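Long-range contacts in immunity protein 52 domain-containing protein (Burkholderia pseudomallei K96243, PDB 4RHO), which is of unknown function but probably acts as an immunity protein that neutralises a cognate bacterial toxin: residues L31-F36 with V125-V130; L165-S170 with M189-K194; R205-V210 with T217-V222. One frame throughout, in Å; residues are numbered along the deposited sequence. Where two conformers were deposited one is given.

Contact 1 of 3, residues L31-F36 with V125-V130; sequences LSSRNF and VSDEKV
Lys129 NZ is held by three oxygens: across the contact it donates to the Leu31 carbonyl, NZ to O 2.8 Å and in the carbonyl plane, and it also forms a hydrogen bond to the carbonyl of Asp28 and a salt bridge with Asp133 OD2. The ammonium group thus ties three points together.

In a second polar link the Asp127 carboxylate grips Ser33 with both oxygens: OD2 receives the Ser33 hydroxyl, OG to OD2 2.7 Å, through its syn lone pair, while OD1 takes the Ser33 backbone, N to OD1 3.1 Å. The bond to OD1 is nearly straight, 167° at the hydrogen, although the N-H meets OD1 28° out of the carboxylate plane. Ser33 can offer hydroxyl and amide together because its OG is folded back between the backbone N and the carbonyl carbon (chi1 59°), and the two bonds together fix the rotation of the acid group.

Beside these polar links, Val125 turns its side chain toward the 31-36 loop. Val125 CG1 rests against the Leu31 carbonyl oxygen at 3.3 Å, and its CG2 meets Leu31 CD2 at 3.8 Å, the two side chains crossing at about a right angle. Leu31 and Val125 also touch helix 36-51, through Glu38 and Met39.

Ser32 to Asn35 form a type I beta turn, and Asn35 is the N-cap of helix 36-51, its OD1 accepting the Glu38 amide. The arrangement is thus a type I turn leading into a capped helix, held by Asp127 and Lys129 of the loop between strands 120-124 and 133-140.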
loop_
_atom_site.group_PDB
_atom_site.type_symbol
_atom_site.label_atom_id
_atom_site.label_comp_id
_atom_site.label_asym_id
_atom_site.label_seq_id
_atom_site.Cartn_x
_atom_site.Cartn_y
_atom_site.Cartn_z
ATOM N N LEU A 31 4.571 -16.027 -8.086
ATOM C CA LEU A 31 3.749 -15.012 -8.744
ATOM C C LEU A 31 4.464 -14.432 -9.973
ATOM O O LEU A 31 5.557 -13.879 -9.848
ATOM C CB LEU A 31 3.401 -13.883 -7.746
ATOM C CG LEU A 31 2.463 -12.781 -8.270
ATOM C CD1 LEU A 31 1.066 -13.322 -8.515
ATOM C CD2 LEU A 31 2.404 -11.619 -7.301
ATOM N N SER A 32 3.831 -14.534 -11.157
ATOM C CA SER A 32 4.389 -13.972 -12.391
ATOM C C SER A 32 3.772 -12.607 -12.692
ATOM O O SER A 32 2.717 -12.273 -12.148
ATOM C CB SER A 32 4.162 -14.921 -13.567
ATOM O OG SER A 32 2.793 -14.973 -13.929
ATOM N N SER A 33 4.392 -11.843 -13.609
ATOM C CA SER A 33 3.884 -10.527 -14.008
ATOM C C SER A 33 2.647 -10.660 -14.927
ATOM O O SER A 33 1.994 -9.655 -15.233
ATOM C CB SER A 33 4.977 -9.729 -14.712
ATOM O OG SER A 33 5.447 -10.419 -15.860
ATOM N N ARG A 34 2.321 -11.911 -15.347
ATOM C CA ARG A 34 1.175 -12.148 -16.231
ATOM C C ARG A 34 0.014 -12.802 -15.465
ATOM O O ARG A 34 -1.079 -12.962 -16.018
ATOM C CB ARG A 34 1.586 -13.021 -17.430
ATOM C CG ARG A 34 2.861 -12.541 -18.128
ATOM C CD ARG A 34 2.732 -11.136 -18.662
ATOM N NE ARG A 34 4.032 -10.558 -19.017
ATOM C CZ ARG A 34 4.611 -10.709 -20.206
ATOM N NH1 ARG A 34 4.042 -11.463 -21.138
ATOM N NH2 ARG A 34 5.782 -10.141 -20.455
ATOM N N ASN A 35 0.234 -13.137 -14.179
ATOM C CA ASN A 35 -0.813 -13.733 -13.348
ATOM C C ASN A 35 -1.752 -12.636 -12.815
ATOM O O ASN A 35 -1.730 -12.323 -11.621
ATOM C CB ASN A 35 -0.191 -14.536 -12.191
ATOM C CG ASN A 35 -1.158 -15.478 -11.502
ATOM O OD1 ASN A 35 -2.378 -15.442 -11.726
ATOM N ND2 ASN A 35 -0.635 -16.321 -10.630
ATOM N N PHE A 36 -2.546 -12.020 -13.719
ATOM C CA PHE A 36 -3.434 -10.902 -13.366
ATOM C C PHE A 36 -4.574 -11.356 -12.470
ATOM O O PHE A 36 -5.090 -10.560 -11.683
ATOM C CB PHE A 36 -4.000 -10.245 -14.632
ATOM C CG PHE A 36 -2.949 -9.684 -15.552
ATOM C CD1 PHE A 36 -2.292 -8.499 -15.242
ATOM C CD2 PHE A 36 -2.659 -10.303 -16.760
ATOM C CE1 PHE A 36 -1.321 -7.977 -16.097
ATOM C CE2 PHE A 36 -1.691 -9.777 -17.617
ATOM C CZ PHE A 36 -1.027 -8.619 -17.280
ATOM N N VAL A 125 5.328 -6.738 -10.264
ATOM C CA VAL A 125 5.936 -8.056 -10.154
ATOM C C VAL A 125 7.153 -8.162 -11.077
ATOM O O VAL A 125 7.043 -7.907 -12.274
ATOM C CB VAL A 125 4.897 -9.186 -10.462
ATOM C CG1 VAL A 125 5.474 -10.561 -10.145
ATOM C CG2 VAL A 125 3.596 -8.959 -9.697
ATOM N N SER A 126 8.315 -8.564 -10.518
ATOM C CA SER A 126 9.520 -8.843 -11.316
ATOM C C SER A 126 9.645 -10.344 -11.564
ATOM O O SER A 126 9.548 -11.132 -10.622
ATOM C CB SER A 126 10.769 -8.314 -10.613
ATOM O OG SER A 126 10.966 -8.958 -9.364
ATOM N N ASP A 127 9.805 -10.747 -12.826
ATOM C CA ASP A 127 9.856 -12.163 -13.181
ATOM C C ASP A 127 11.202 -12.799 -12.790
ATOM O O ASP A 127 11.255 -14.007 -12.536
ATOM C CB ASP A 127 9.599 -12.349 -14.677
ATOM C CG ASP A 127 8.203 -11.937 -15.101
ATOM O OD1 ASP A 127 7.226 -12.583 -14.642
ATOM O OD2 ASP A 127 8.084 -10.988 -15.903
ATOM N N GLU A 128 12.294 -11.990 -12.746
ATOM C CA GLU A 128 13.633 -12.510 -12.421
ATOM C C GLU A 128 13.756 -12.821 -10.904
ATOM O O GLU A 128 14.575 -13.654 -10.510
ATOM C CB GLU A 128 14.723 -11.518 -12.862
ATOM C CG GLU A 128 16.107 -12.151 -12.969
ATOM C CD GLU A 128 17.171 -11.270 -13.597
ATOM O OE1 GLU A 128 16.819 -10.433 -14.460
ATOM O OE2 GLU A 128 18.369 -11.497 -13.310
ATOM N N LYS A 129 12.918 -12.154 -10.066
ATOM C CA LYS A 129 12.834 -12.404 -8.608
ATOM C C LYS A 129 14.151 -12.029 -7.869
ATOM O O LYS A 129 14.286 -12.314 -6.677
ATOM C CB LYS A 129 12.453 -13.877 -8.313
ATOM C CG LYS A 129 11.056 -14.261 -8.816
ATOM C CD LYS A 129 9.961 -13.405 -8.166
ATOM C CE LYS A 129 8.626 -13.626 -8.813
ATOM N NZ LYS A 129 7.603 -12.680 -8.297
ATOM N N VAL A 130 15.072 -11.325 -8.553
ATOM C CA VAL A 130 16.264 -10.783 -7.892
ATOM C C VAL A 130 15.867 -9.508 -7.145
ATOM O O VAL A 130 16.130 -9.385 -5.944
ATOM C CB VAL A 130 17.422 -10.530 -8.895
ATOM C CG1 VAL A 130 18.637 -9.933 -8.187
ATOM C CG2 VAL A 130 17.800 -11.814 -9.626
#

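Contact 2 of 3, residues L165-S170 with M189-K194; sequences LVVEAS and MLYLPK
Met189, a selenomethionine, pairs with Ala169 through two backbone bonds, Met189 N to Ala169 O at 3.1 Å and Ala169 N to Met189 O at 3.0 Å. Its CB lies 4.0 Å from Ala169 CB, and from there the extended chain runs off to Leu151 and Ala152 of helix 148-162. Leu190 projects from the other face, beside Glu168. A chi1 of 175° swings its branch back to the 165-170 segment, where CD1 rests against Val167 O, 3.8 Å from Val166 CG2 and alongside the aliphatic part of Glu168, whose OE2 is hydrogen-bonded to Tyr256 OH and Gly185 N.

Tyr191 returns to the Met189 face and pairs with Val167, Tyr191 N to Val167 O at 3.0 Å and Val167 N to Tyr191 O at 3.2 Å. Its CB packs on Val167 CB at 3.8 Å, and Val167 CG2 comes obliquely to the ring near CD2. Leu192 adds a looser apolar touch, CD2 to Val166 CG2 at 4.1 Å. At Pro193 regular pairing has ended and the ring packs against the Leu165 carbonyl.

Leu165 and Val166 both face Met25 in a classic beta bulge. Strand 166-171 thus lies between 20-26 and 189-192 inside an antiparallel sheet, backed by helix 148-162 on the Ala169, Met189 and Tyr191 face.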
loop_
_atom_site.group_PDB
_atom_site.type_symbol
_atom_site.label_atom_id
_atom_site.label_comp_id
_atom_site.label_asym_id
_atom_site.label_seq_id
_atom_site.Cartn_x
_atom_site.Cartn_y
_atom_site.Cartn_z
ATOM N N LEU A 165 7.823 -8.141 3.182
ATOM C CA LEU A 165 9.047 -7.980 3.962
ATOM C C LEU A 165 9.053 -6.628 4.659
ATOM O O LEU A 165 9.890 -6.387 5.535
ATOM C CB LEU A 165 10.283 -8.113 3.041
ATOM C CG LEU A 165 10.438 -9.463 2.342
ATOM C CD1 LEU A 165 11.359 -9.359 1.181
ATOM C CD2 LEU A 165 10.914 -10.532 3.311
ATOM N N VAL A 166 8.131 -5.717 4.240
ATOM C CA VAL A 166 8.012 -4.366 4.804
ATOM C C VAL A 166 6.758 -3.675 4.244
ATOM O O VAL A 166 6.445 -3.823 3.060
ATOM C CB VAL A 166 9.299 -3.505 4.532
ATOM C CG1 VAL A 166 9.593 -3.407 3.040
ATOM C CG2 VAL A 166 9.174 -2.112 5.153
ATOM N N VAL A 167 6.043 -2.929 5.096
ATOM C CA VAL A 167 4.941 -2.076 4.654
ATOM C C VAL A 167 5.134 -0.670 5.222
ATOM O O VAL A 167 5.287 -0.510 6.435
ATOM C CB VAL A 167 3.546 -2.645 5.037
ATOM C CG1 VAL A 167 2.432 -1.754 4.497
ATOM C CG2 VAL A 167 3.379 -4.075 4.541
ATOM N N GLU A 168 5.152 0.343 4.348
ATOM C CA GLU A 168 5.287 1.740 4.765
ATOM C C GLU A 168 3.964 2.466 4.616
ATOM O O GLU A 168 3.330 2.381 3.563
ATOM C CB GLU A 168 6.375 2.453 3.941
ATOM C CG GLU A 168 7.749 1.834 4.071
ATOM C CD GLU A 168 8.790 2.479 3.181
ATOM O OE1 GLU A 168 8.887 2.082 1.996
ATOM O OE2 GLU A 168 9.462 3.425 3.646
ATOM N N ALA A 169 3.518 3.139 5.671
ATOM C CA ALA A 169 2.291 3.921 5.624
ATOM C C ALA A 169 2.556 5.344 6.088
ATOM O O ALA A 169 2.993 5.550 7.216
ATOM C CB ALA A 169 1.216 3.271 6.487
ATOM N N SER A 170 2.411 6.318 5.175
ATOM C CA SER A 170 2.682 7.722 5.471
ATOM C C SER A 170 2.082 8.633 4.398
ATOM O O SER A 170 1.984 8.231 3.230
ATOM C CB SER A 170 4.189 7.966 5.575
ATOM O OG SER A 170 4.853 7.621 4.368
HETATM N N MSE A 189 2.834 4.543 10.194
HETATM C CA MSE A 189 2.997 3.129 10.581
HETATM C C MSE A 189 4.085 2.457 9.791
HETATM O O MSE A 189 4.189 2.681 8.585
HETATM C CB MSE A 189 1.705 2.367 10.359
HETATM C CG MSE A 189 0.658 2.715 11.285
HETATM SE SE MSE A 189 -0.895 1.720 10.901
HETATM C CE MSE A 189 -1.968 2.396 12.293
ATOM N N LEU A 190 4.741 1.467 10.400
ATOM C CA LEU A 190 5.716 0.640 9.700
ATOM C C LEU A 190 5.581 -0.814 10.121
ATOM O O LEU A 190 5.737 -1.130 11.303
ATOM C CB LEU A 190 7.149 1.141 9.969
ATOM C CG LEU A 190 8.276 0.280 9.381
ATOM C CD1 LEU A 190 8.309 0.381 7.869
ATOM C CD2 LEU A 190 9.612 0.670 9.962
ATOM N N TYR A 191 5.308 -1.712 9.154
ATOM C CA TYR A 191 5.256 -3.143 9.427
ATOM C C TYR A 191 6.584 -3.802 9.093
ATOM O O TYR A 191 7.138 -3.575 8.015
ATOM C CB TYR A 191 4.113 -3.823 8.639
ATOM C CG TYR A 191 4.187 -5.341 8.668
ATOM C CD1 TYR A 191 3.711 -6.063 9.763
ATOM C CD2 TYR A 191 4.794 -6.052 7.632
ATOM C CE1 TYR A 191 3.813 -7.455 9.814
ATOM C CE2 TYR A 191 4.896 -7.447 7.669
ATOM C CZ TYR A 191 4.407 -8.144 8.764
ATOM O OH TYR A 191 4.509 -9.516 8.807
ATOM N N LEU A 192 7.082 -4.637 10.002
ATOM C CA LEU A 192 8.271 -5.446 9.767
ATOM C C LEU A 192 8.002 -6.887 10.188
ATOM O O LEU A 192 7.335 -7.118 11.191
ATOM C CB LEU A 192 9.488 -4.872 10.534
ATOM C CG LEU A 192 9.999 -3.506 10.051
ATOM C CD1 LEU A 192 11.004 -2.941 11.008
ATOM C CD2 LEU A 192 10.598 -3.605 8.644
ATOM N N PRO A 193 8.439 -7.886 9.387
ATOM C CA PRO A 193 8.114 -9.290 9.730
ATOM C C PRO A 193 8.980 -9.817 10.886
ATOM O O PRO A 193 9.558 -10.899 10.793
ATOM C CB PRO A 193 8.382 -10.043 8.425
ATOM C CG PRO A 193 9.415 -9.238 7.733
ATOM C CD PRO A 193 9.202 -7.792 8.128
ATOM N N LYS A 194 9.041 -9.058 11.982
ATOM C CA LYS A 194 9.782 -9.438 13.180
ATOM C C LYS A 194 8.973 -9.117 14.414
ATOM O O LYS A 194 8.102 -8.236 14.370
ATOM C CB LYS A 194 11.154 -8.711 13.229
ATOM C CG LYS A 194 12.194 -9.304 12.273
ATOM C CD LYS A 194 13.510 -8.504 12.262
ATOM C CE LYS A 194 13.389 -7.203 11.492
ATOM N NZ LYS A 194 14.707 -6.568 11.268
#

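Contact 3 of 3, residues R205-V210 with T217-V222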
loop_
_atom_site.group_PDB
_atom_site.type_symbol
_atom_site.label_atom_id
_atom_site.label_comp_id
_atom_site.label_asym_id
_atom_site.label_seq_id
_atom_site.Cartn_x
_atom_site.Cartn_y
_atom_site.Cartn_z
ATOM N N ARG A 205 4.134 4.657 19.899
ATOM C CA ARG A 205 2.847 4.935 20.538
ATOM C C ARG A 205 1.982 3.674 20.579
ATOM O O ARG A 205 1.129 3.536 21.462
ATOM C CB ARG A 205 2.113 6.073 19.805
ATOM C CG ARG A 205 2.334 7.470 20.439
ATOM C CD ARG A 205 3.808 7.774 20.695
ATOM N NE ARG A 205 4.002 9.131 21.208
ATOM C CZ ARG A 205 5.116 9.545 21.805
ATOM N NH1 ARG A 205 6.107 8.692 22.041
ATOM N NH2 ARG A 205 5.222 10.797 22.233
ATOM N N ALA A 206 2.237 2.727 19.653
ATOM C CA ALA A 206 1.553 1.435 19.638
ATOM C C ALA A 206 2.380 0.395 18.900
ATOM O O ALA A 206 3.056 0.719 17.923
ATOM C CB ALA A 206 0.178 1.571 18.986
ATOM N N LEU A 207 2.358 -0.847 19.388
ATOM C CA LEU A 207 3.020 -1.970 18.728
ATOM C C LEU A 207 2.021 -3.085 18.505
ATOM O O LEU A 207 1.707 -3.836 19.438
ATOM C CB LEU A 207 4.221 -2.466 19.564
ATOM C CG LEU A 207 5.381 -1.470 19.708
ATOM C CD1 LEU A 207 6.283 -1.855 20.837
ATOM C CD2 LEU A 207 6.168 -1.340 18.393
ATOM N N ILE A 208 1.399 -3.101 17.317
ATOM C CA ILE A 208 0.325 -4.031 17.009
ATOM C C ILE A 208 0.898 -5.346 16.470
ATOM O O ILE A 208 1.452 -5.377 15.373
ATOM C CB ILE A 208 -0.679 -3.392 16.004
ATOM C CG1 ILE A 208 -1.162 -2.008 16.515
ATOM C CG2 ILE A 208 -1.868 -4.342 15.730
ATOM C CD1 ILE A 208 -1.904 -1.212 15.515
ATOM N N PRO A 209 0.757 -6.461 17.228
ATOM C CA PRO A 209 1.245 -7.746 16.716
ATOM C C PRO A 209 0.375 -8.263 15.569
ATOM O O PRO A 209 -0.855 -8.155 15.624
ATOM C CB PRO A 209 1.167 -8.666 17.942
ATOM C CG PRO A 209 0.096 -8.096 18.773
ATOM C CD PRO A 209 0.125 -6.604 18.559
ATOM N N VAL A 210 1.009 -8.777 14.510
ATOM C CA VAL A 210 0.280 -9.371 13.387
ATOM C C VAL A 210 0.485 -10.891 13.407
ATOM O O VAL A 210 1.623 -11.359 13.379
ATOM C CB VAL A 210 0.702 -8.749 12.019
ATOM C CG1 VAL A 210 -0.127 -9.333 10.876
ATOM C CG2 VAL A 210 0.579 -7.234 12.050
ATOM N N THR A 217 3.677 -13.095 13.192
ATOM C CA THR A 217 4.439 -12.977 11.953
ATOM C C THR A 217 5.290 -11.684 11.964
ATOM O O THR A 217 6.443 -11.698 11.525
ATOM C CB THR A 217 3.487 -13.011 10.750
ATOM O OG1 THR A 217 2.673 -14.174 10.841
ATOM C CG2 THR A 217 4.230 -12.998 9.418
ATOM N N GLY A 218 4.707 -10.593 12.451
ATOM C CA GLY A 218 5.385 -9.306 12.496
ATOM C C GLY A 218 4.762 -8.319 13.451
ATOM O O GLY A 218 3.957 -8.694 14.307
ATOM N N THR A 219 5.164 -7.062 13.350
ATOM C CA THR A 219 4.656 -6.016 14.228
ATOM C C THR A 219 4.438 -4.740 13.442
ATOM O O THR A 219 5.297 -4.356 12.645
ATOM C CB THR A 219 5.648 -5.774 15.417
ATOM O OG1 THR A 219 6.021 -7.024 15.991
ATOM C CG2 THR A 219 5.061 -4.860 16.497
ATOM N N ILE A 220 3.302 -4.062 13.671
ATOM C CA ILE A 220 3.080 -2.724 13.123
ATOM C C ILE A 220 3.524 -1.691 14.153
ATOM O O ILE A 220 3.061 -1.720 15.301
ATOM C CB ILE A 220 1.593 -2.511 12.707
ATOM C CG1 ILE A 220 1.155 -3.544 11.656
ATOM C CG2 ILE A 220 1.368 -1.066 12.200
ATOM C CD1 ILE A 220 -0.353 -3.573 11.404
ATOM N N ILE A 221 4.467 -0.833 13.779
ATOM C CA ILE A 221 4.965 0.203 14.663
ATOM C C ILE A 221 4.225 1.510 14.379
ATOM O O ILE A 221 4.215 1.974 13.239
ATOM C CB ILE A 221 6.499 0.366 14.503
ATOM C CG1 ILE A 221 7.209 -1.017 14.513
ATOM C CG2 ILE A 221 7.065 1.297 15.588
ATOM C CD1 ILE A 221 8.587 -1.006 13.897
ATOM N N VAL A 222 3.540 2.068 15.400
ATOM C CA VAL A 222 2.739 3.278 15.212
ATOM C C VAL A 222 3.392 4.472 15.948
ATOM O O VAL A 222 3.739 4.364 17.130
ATOM C CB VAL A 222 1.268 3.067 15.670
ATOM C CG1 VAL A 222 0.408 4.277 15.320
ATOM C CG2 VAL A 222 0.682 1.797 15.055
#
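A beta hairpin at one edge of the antiparallel sheet joins strand 206-212, outermost within the chain, to strand 215-222. Its central pair is Ile208 with Ile220, linked by Ile220 N to Ile208 O at 2.8 Å and Ile208 N to Ile220 O at 3.0 Å. The first of these is almost straight at the hydrogen, 172°, though its donor is tilted from the carbonyl plane; the second lies in that plane. Toward one end Val222 N bonds to Ala206 O, and toward the other Val210 N reaches Gly218 O from well above the carbonyl plane.

A classic beta bulge interrupts the pairing at each end. Arg205 and Ala206 both face Val222, whose carbonyl oxygen takes a bond of 2.8 Å from Arg205 N and a weak one from Ala206 N. In the same way Thr217 and Gly218 both face Val210: Thr217 N meets Val210 O at 2.7 Å, and the Gly218 amide adds a weak bond to the same oxygen.

On the face carrying Ala206, Ile208 and Val210, side chains touch diagonally as well as straight across. Ile208 CG1 is anti to the carbonyl carbon (chi1 -52°), and the chain beyond it carries CD1 to 4.0 Å from Val222 CG2. Val210 CG2 approaches Ile220 CG1 at 3.8 Å, while Ala206 CB sits directly against Val222 CB. Helix 148-162 covers this face through Ala152, Val155, Thr156 and Val159.

On the other face Leu207 and Ile221 run alongside each other, with Leu207 CD2 4.0 Å from Ile221 CG2. Leu207 CB also touches the methyl group of Thr219, whose OG1 bonds to Lys194 O and Ile196 N. Ile221 continues onto Ile243 and Leu247 of helix 234-249.

How the contacts relate
Contacts 2 and 3 belong to one sheet and adjoin each other, their centres about 9 Å apart. Strand 189-192 lies between 166-171 and 215-222, and Leu190 O probably accepts a hydrogen bond from Ile221 N at 2.8 Å. Contact 2 is buried well inside the sheet, whereas contact 3 is partly buried at its edge; both combine backbone pairing with apolar side chains and share helix 148-162 as cover. Contact 1 stands apart, about 22 Å from contact 2 and 29 Å from contact 3 between centres. It joins two irregular loops in a partly buried contact, where side-chain groups bonding to backbone atoms and to one another replace strand pairing.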